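Local atomic coordinates of hemin ABC transporter, periplasmic hemin-binding protein HutB (PDB entry 5KHL), a protein that probably binds hemin in the periplasm and delivers it to an ABC transporter for uptake into Vibrio cholerae. Residues K131-V134 against Q135-N139; S199-E202 against M203-D206. All blocks are in the same frame, centred on the assembly; numbering follows the deposited sequence.

Contact 1 of 2, residues K131-V134 against Q135-N139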
ATOM      1  N   LYS A 131      -0.481 -15.802  -7.822  1.00 47.28           N
ATOM      2  CA  LYS A 131      -0.166 -14.847  -8.874  1.00 46.33           C
ATOM      3  C   LYS A 131      -1.280 -14.879  -9.902  1.00 53.49           C
ATOM      4  O   LYS A 131      -1.643 -13.854 -10.473  1.00 58.18           O
ATOM      5  CB  LYS A 131       1.183 -15.151  -9.518  1.00 50.96           C
ATOM      6  CG  LYS A 131       2.352 -15.127  -8.544  1.00 55.01           C
ATOM      7  CD  LYS A 131       3.660 -14.789  -9.243  1.00 53.97           C
ATOM      8  CE  LYS A 131       4.123 -15.909 -10.126  1.00 50.90           C
ATOM      9  NZ  LYS A 131       5.399 -15.535 -10.750  1.00 51.87           N
ATOM     10  N   GLU A 132      -1.844 -16.063 -10.098  1.00 49.02           N
ATOM     11  CA  GLU A 132      -2.963 -16.225 -11.008  1.00 62.79           C
ATOM     12  C   GLU A 132      -4.186 -15.466 -10.543  1.00 50.88           C
ATOM     13  O   GLU A 132      -4.829 -14.800 -11.347  1.00 57.76           O
ATOM     14  CB  GLU A 132      -3.323 -17.700 -11.184  1.00 62.67           C
ATOM     15  CG  GLU A 132      -2.433 -18.426 -12.162  1.00 70.04           C
ATOM     16  CD  GLU A 132      -2.707 -19.912 -12.163  1.00 83.44           C
ATOM     17  OE1 GLU A 132      -3.845 -20.287 -11.799  1.00 84.83           O
ATOM     18  OE2 GLU A 132      -1.793 -20.699 -12.512  1.00 86.73           O
ATOM     19  N   ASN A 133      -4.529 -15.567  -9.264  1.00 53.88           N
ATOM     20  CA  ASN A 133      -5.656 -14.793  -8.778  1.00 60.56           C
ATOM     21  C   ASN A 133      -5.364 -13.316  -8.941  1.00 58.87           C
ATOM     22  O   ASN A 133      -6.234 -12.543  -9.359  1.00 48.03           O
ATOM     23  CB  ASN A 133      -5.983 -15.094  -7.320  1.00 71.41           C
ATOM     24  CG  ASN A 133      -7.223 -14.337  -6.835  1.00 81.02           C
ATOM     25  OD1 ASN A 133      -7.228 -13.742  -5.752  1.00 81.05           O
ATOM     26  ND2 ASN A 133      -8.282 -14.355  -7.649  1.00 83.24           N
ATOM     27  N   VAL A 134      -4.124 -12.940  -8.641  1.00 45.76           N
ATOM     28  CA  VAL A 134      -3.723 -11.547  -8.742  1.00 54.19           C
ATOM     29  C   VAL A 134      -3.938 -11.008 -10.147  1.00 52.16           C
ATOM     30  O   VAL A 134      -4.475  -9.899 -10.324  1.00 45.55           O
ATOM     31  CB  VAL A 134      -2.253 -11.349  -8.343  1.00 57.37           C
ATOM     32  CG1 VAL A 134      -1.716 -10.059  -8.927  1.00 51.30           C
ATOM     33  CG2 VAL A 134      -2.117 -11.341  -6.828  1.00 41.94           C
ATOM     34  N   GLN A 135      -3.549 -11.798 -11.142  1.00 48.46           N
ATOM     35  CA  GLN A 135      -3.720 -11.383 -12.532  1.00 58.88           C
ATOM     36  C   GLN A 135      -5.196 -11.374 -12.932  1.00 57.63           C
ATOM     37  O   GLN A 135      -5.663 -10.413 -13.535  1.00 58.20           O
ATOM     38  CB  GLN A 135      -2.911 -12.278 -13.479  1.00 60.50           C
ATOM     39  CG  GLN A 135      -2.331 -11.503 -14.651  1.00 72.67           C
ATOM     40  CD  GLN A 135      -1.186 -10.575 -14.240  1.00 80.79           C
ATOM     41  OE1 GLN A 135      -0.142 -11.034 -13.790  1.00 85.57           O
ATOM     42  NE2 GLN A 135      -1.379  -9.268 -14.405  1.00 82.34           N
ATOM     43  N   GLN A 136      -5.932 -12.427 -12.583  1.00 46.17           N
ATOM     44  CA  GLN A 136      -7.393 -12.433 -12.763  1.00 47.64           C
ATOM     45  C   GLN A 136      -8.087 -11.182 -12.211  1.00 61.63           C
ATOM     46  O   GLN A 136      -8.898 -10.580 -12.917  1.00 60.37           O
ATOM     47  CB  GLN A 136      -8.029 -13.656 -12.097  1.00 65.57           C
ATOM     48  CG  GLN A 136      -7.627 -15.000 -12.651  1.00 70.77           C
ATOM     49  CD  GLN A 136      -8.454 -16.125 -12.065  1.00 81.04           C
ATOM     50  OE1 GLN A 136      -8.080 -17.303 -12.138  1.00 82.95           O
ATOM     51  NE2 GLN A 136      -9.595 -15.767 -11.477  1.00 82.38           N
ATOM     52  N   GLN A 137      -7.799 -10.798 -10.958  1.00 44.15           N
ATOM     53  CA  GLN A 137      -8.417  -9.586 -10.401  1.00 42.62           C
ATOM     54  C   GLN A 137      -8.075  -8.372 -11.233  1.00 43.63           C
ATOM     55  O   GLN A 137      -8.911  -7.490 -11.417  1.00 43.56           O
ATOM     56  CB  GLN A 137      -7.973  -9.323  -8.972  1.00 46.50           C
ATOM     57  CG  GLN A 137      -8.426 -10.313  -7.956  1.00 62.14           C
ATOM     58  CD  GLN A 137      -7.788 -10.036  -6.612  1.00 65.50           C
ATOM     59  OE1 GLN A 137      -8.082  -9.035  -5.959  1.00 63.70           O
ATOM     60  NE2 GLN A 137      -6.888 -10.915  -6.200  1.00 72.80           N
ATOM     61  N   ILE A 138      -6.831  -8.334 -11.714  1.00 43.30           N
ATOM     62  CA  ILE A 138      -6.331  -7.188 -12.450  1.00 42.36           C
ATOM     63  C   ILE A 138      -7.030  -7.124 -13.791  1.00 50.82           C
ATOM     64  O   ILE A 138      -7.431  -6.055 -14.235  1.00 52.43           O
ATOM     65  CB  ILE A 138      -4.805  -7.244 -12.617  1.00 50.65           C
ATOM     66  CG1 ILE A 138      -4.140  -7.064 -11.238  1.00 46.06           C
ATOM     67  CG2 ILE A 138      -4.342  -6.210 -13.631  1.00 45.19           C
ATOM     68  CD1 ILE A 138      -2.678  -6.671 -11.237  1.00 40.15           C
ATOM     69  N   ASN A 139      -7.218  -8.284 -14.409  1.00 58.87           N
ATOM     70  CA  ASN A 139      -7.944  -8.381 -15.677  1.00 56.54           C
ATOM     71  C   ASN A 139      -9.422  -8.044 -15.492  1.00 55.16           C
ATOM     72  O   ASN A 139     -10.003  -7.295 -16.291  1.00 50.13           O
ATOM     73  CB  ASN A 139      -7.778  -9.780 -16.285  1.00 57.16           C
ATOM     74  CG  ASN A 139      -6.365 -10.033 -16.807  1.00 67.43           C
ATOM     75  OD1 ASN A 139      -5.763  -9.173 -17.447  1.00 72.15           O
ATOM     76  ND2 ASN A 139      -5.831 -11.218 -16.525  1.00 70.24           N
TER
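The amide N of Q137 bonds to O of N133 at 2.8 Å with an almost straight N-H (170°), and the donor comes in nearly along the C=O axis. The two side chains lean together beside this bond. CG of N133 stands anti to its own backbone N (chi1 -177°), next to the carbonyl carbon, which turns its amide outward from the helix, on the flank that Q137 reaches by running back, extended beyond CG. NE2 of Q137 ends 2.9 Å from OD1 of N133, with the amide planes turned 29° from each other. Q137 also rests against L259 and Q260 of helix 256-269. One residue back along the chain, N of Q136 reaches O of E132 at 2.9 Å, and CG of Q136 passes 3.1 Å from the same oxygen. The pattern continues on the buried side: I138 donates to O of V134 over a longer 3.2 Å, while its CG1 packs against that carbonyl and its CD1 lies 4.2 Å from CG1 of V134. V134 touches L110 of helix 107-120 and also L256, and K131, whose backbone O takes N of Q135, sends NZ to a salt bridge with D115. This ladder of i to i+4 bonds, polar outside and aliphatic inside, is that of an amphipathic alpha-helix, here the long helix 125-143, consistent with the single helix that joins the two lobes in this binding-protein family.

Contact 2 of 2, residues S199-E202 against M203-D206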
ATOM      1  N   SER A 199      -3.949  23.791 -10.119  1.00 56.41           N
ATOM      2  CA  SER A 199      -3.855  22.501 -10.796  1.00 56.51           C
ATOM      3  C   SER A 199      -5.090  21.657 -10.486  1.00 58.41           C
ATOM      4  O   SER A 199      -5.652  21.025 -11.379  1.00 61.38           O
ATOM      5  CB  SER A 199      -2.583  21.757 -10.375  1.00 57.68           C
ATOM      6  OG  SER A 199      -1.411  22.497 -10.683  1.00 62.78           O
ATOM      7  N   MET A 200      -5.512  21.673  -9.217  1.00 65.81           N
ATOM      8  CA  MET A 200      -6.671  20.908  -8.784  1.00 56.52           C
ATOM      9  C   MET A 200      -7.924  21.381  -9.492  1.00 56.05           C
ATOM     10  O   MET A 200      -8.685  20.572 -10.036  1.00 67.07           O
ATOM     11  CB  MET A 200      -6.865  20.995  -7.280  1.00 55.97           C
ATOM     12  CG  MET A 200      -7.839  19.934  -6.785  1.00 55.66           C
ATOM     13  SD  MET A 200      -8.203  20.107  -5.040  1.00 75.73           S
ATOM     14  CE  MET A 200      -6.603  19.771  -4.318  1.00 95.85           C
ATOM     15  N   ILE A 201      -8.138  22.688  -9.489  1.00 61.00           N
ATOM     16  CA  ILE A 201      -9.220  23.269 -10.271  1.00 76.16           C
ATOM     17  C   ILE A 201      -9.133  22.836 -11.744  1.00 71.34           C
ATOM     18  O   ILE A 201     -10.136  22.456 -12.353  1.00 69.31           O
ATOM     19  CB  ILE A 201      -9.202  24.795 -10.215  1.00 77.74           C
ATOM     20  CG1 ILE A 201      -9.376  25.297  -8.786  1.00 86.07           C
ATOM     21  CG2 ILE A 201     -10.291  25.360 -11.078  1.00 79.89           C
ATOM     22  CD1 ILE A 201      -9.223  26.816  -8.679  1.00 96.91           C
ATOM     23  N   GLU A 202      -7.924  22.886 -12.299  1.00 55.75           N
ATOM     24  CA  GLU A 202      -7.706  22.526 -13.691  1.00 55.45           C
ATOM     25  C   GLU A 202      -8.001  21.050 -13.968  1.00 58.36           C
ATOM     26  O   GLU A 202      -8.632  20.724 -14.978  1.00 61.18           O
ATOM     27  CB  GLU A 202      -6.267  22.864 -14.109  1.00 55.93           C
ATOM     28  CG  GLU A 202      -5.982  22.653 -15.592  1.00 55.48           C
ATOM     29  CD  GLU A 202      -7.073  23.221 -16.501  1.00 69.46           C
ATOM     30  OE1 GLU A 202      -7.371  22.578 -17.534  1.00 82.19           O
ATOM     31  OE2 GLU A 202      -7.632  24.305 -16.205  1.00 68.86           O
ATOM     32  N   MET A 203      -7.557  20.172 -13.065  1.00 58.61           N
ATOM     33  CA  MET A 203      -7.689  18.717 -13.238  1.00 54.45           C
ATOM     34  C   MET A 203      -9.125  18.206 -13.119  1.00 55.18           C
ATOM     35  O   MET A 203      -9.444  17.117 -13.582  1.00 62.54           O
ATOM     36  CB  MET A 203      -6.814  17.975 -12.227  1.00 49.30           C
ATOM     37  CG  MET A 203      -5.344  18.125 -12.478  1.00 49.15           C
ATOM     38  SD  MET A 203      -4.366  17.534 -11.096  1.00 53.16           S
ATOM     39  CE  MET A 203      -2.730  18.148 -11.538  1.00 53.52           C
ATOM     40  N   GLN A 204      -9.976  18.996 -12.484  1.00 50.45           N
ATOM     41  CA  GLN A 204     -11.396  18.687 -12.396  1.00 60.94           C
ATOM     42  C   GLN A 204     -11.744  17.238 -12.005  1.00 59.26           C
ATOM     43  O   GLN A 204     -12.544  16.593 -12.684  1.00 57.72           O
ATOM     44  CB  GLN A 204     -12.051  19.026 -13.733  1.00 52.93           C
ATOM     45  CG  GLN A 204     -12.204  20.514 -13.973  1.00 55.83           C
ATOM     46  CD  GLN A 204     -13.194  21.149 -13.012  1.00 60.47           C
ATOM     47  OE1 GLN A 204     -14.406  20.999 -13.161  1.00 60.31           O
ATOM     48  NE2 GLN A 204     -12.680  21.848 -12.013  1.00 62.76           N
ATOM     49  N   PRO A 205     -11.161  16.734 -10.904  1.00 57.95           N
ATOM     50  CA  PRO A 205     -11.438  15.340 -10.535  1.00 55.96           C
ATOM     51  C   PRO A 205     -12.933  15.060 -10.352  1.00 56.14           C
ATOM     52  O   PRO A 205     -13.667  15.912  -9.843  1.00 60.14           O
ATOM     53  CB  PRO A 205     -10.699  15.177  -9.202  1.00 48.51           C
ATOM     54  CG  PRO A 205     -10.651  16.564  -8.633  1.00 50.75           C
ATOM     55  CD  PRO A 205     -10.457  17.459  -9.824  1.00 51.67           C
ATOM     56  N   ASP A 206     -13.374  13.882 -10.783  1.00 52.86           N
ATOM     57  CA  ASP A 206     -14.738  13.422 -10.540  1.00 50.52           C
ATOM     58  C   ASP A 206     -14.825  12.778  -9.165  1.00 58.99           C
ATOM     59  O   ASP A 206     -15.874  12.788  -8.501  1.00 65.90           O
ATOM     60  CB  ASP A 206     -15.161  12.432 -11.620  1.00 53.21           C
ATOM     61  CG  ASP A 206     -15.084  13.027 -13.013  1.00 58.54           C
ATOM     62  OD1 ASP A 206     -15.858  13.963 -13.291  1.00 65.84           O
ATOM     63  OD2 ASP A 206     -14.260  12.560 -13.827  1.00 52.22           O
TER
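Two successive bends, chi1 -74° and chi2 -67°, fold the side chain of Q204 back over the end of the helix, where NE2 meets O of I201. The motif is a helix C-terminus closed by a residue in the left-handed region: Q204 is the first to leave helical geometry, with phi at +47°. Its NE2 donates to O of I201 at 2.6 Å, lying in the carbonyl plane on a lone pair, and the oxygen sits close to the plane of the glutamine amide. The backbone N of Q204 makes a longer bond to O of M200, 3.2 Å, and only a weak one to O of I201. One carbonyl of the last turn is thus held mainly by a side chain. NE2 also bonds O of A233, which keeps the amide from turning and ties the helix end to the neighbouring loop. P205 follows and has no N-H to give, so the 6-to-1 bond of a Schellman motif cannot form; its CD instead sits 3.6 Å from O of M200. P205 then packs on L153 of strand 152-156, and the chain passes on towards strand 207-210. One residue before Q204, N of M203 makes the shorter i to i+4 bond to O of S199, 2.7 Å. Beyond CG the methionine is extended, carrying its methyl CE alongside CB of S199, 3.8 Å away.

In the fold
Both contacts are local and partly buried, yet they illustrate different tasks of a helix. Contact 1 lies in the middle of helix 125-143, about 17 Å from the centre of the chain, and packs against helices 107-120 and 256-269 with one side exposed. Contact 2 lies farther out, about 24 Å from that centre, where the short helix 197-203 gives way to the loop before strand 207-210 of the mixed sheet. The two centres are about 31 Å apart and nothing touches. In mid-helix the main-chain bonds repeat regularly, with E132, N133 and Q136 exposed and V134 and I138 buried; at the helix end a glutamine side chain takes over a backbone carbonyl, and a proline starts the departing chain.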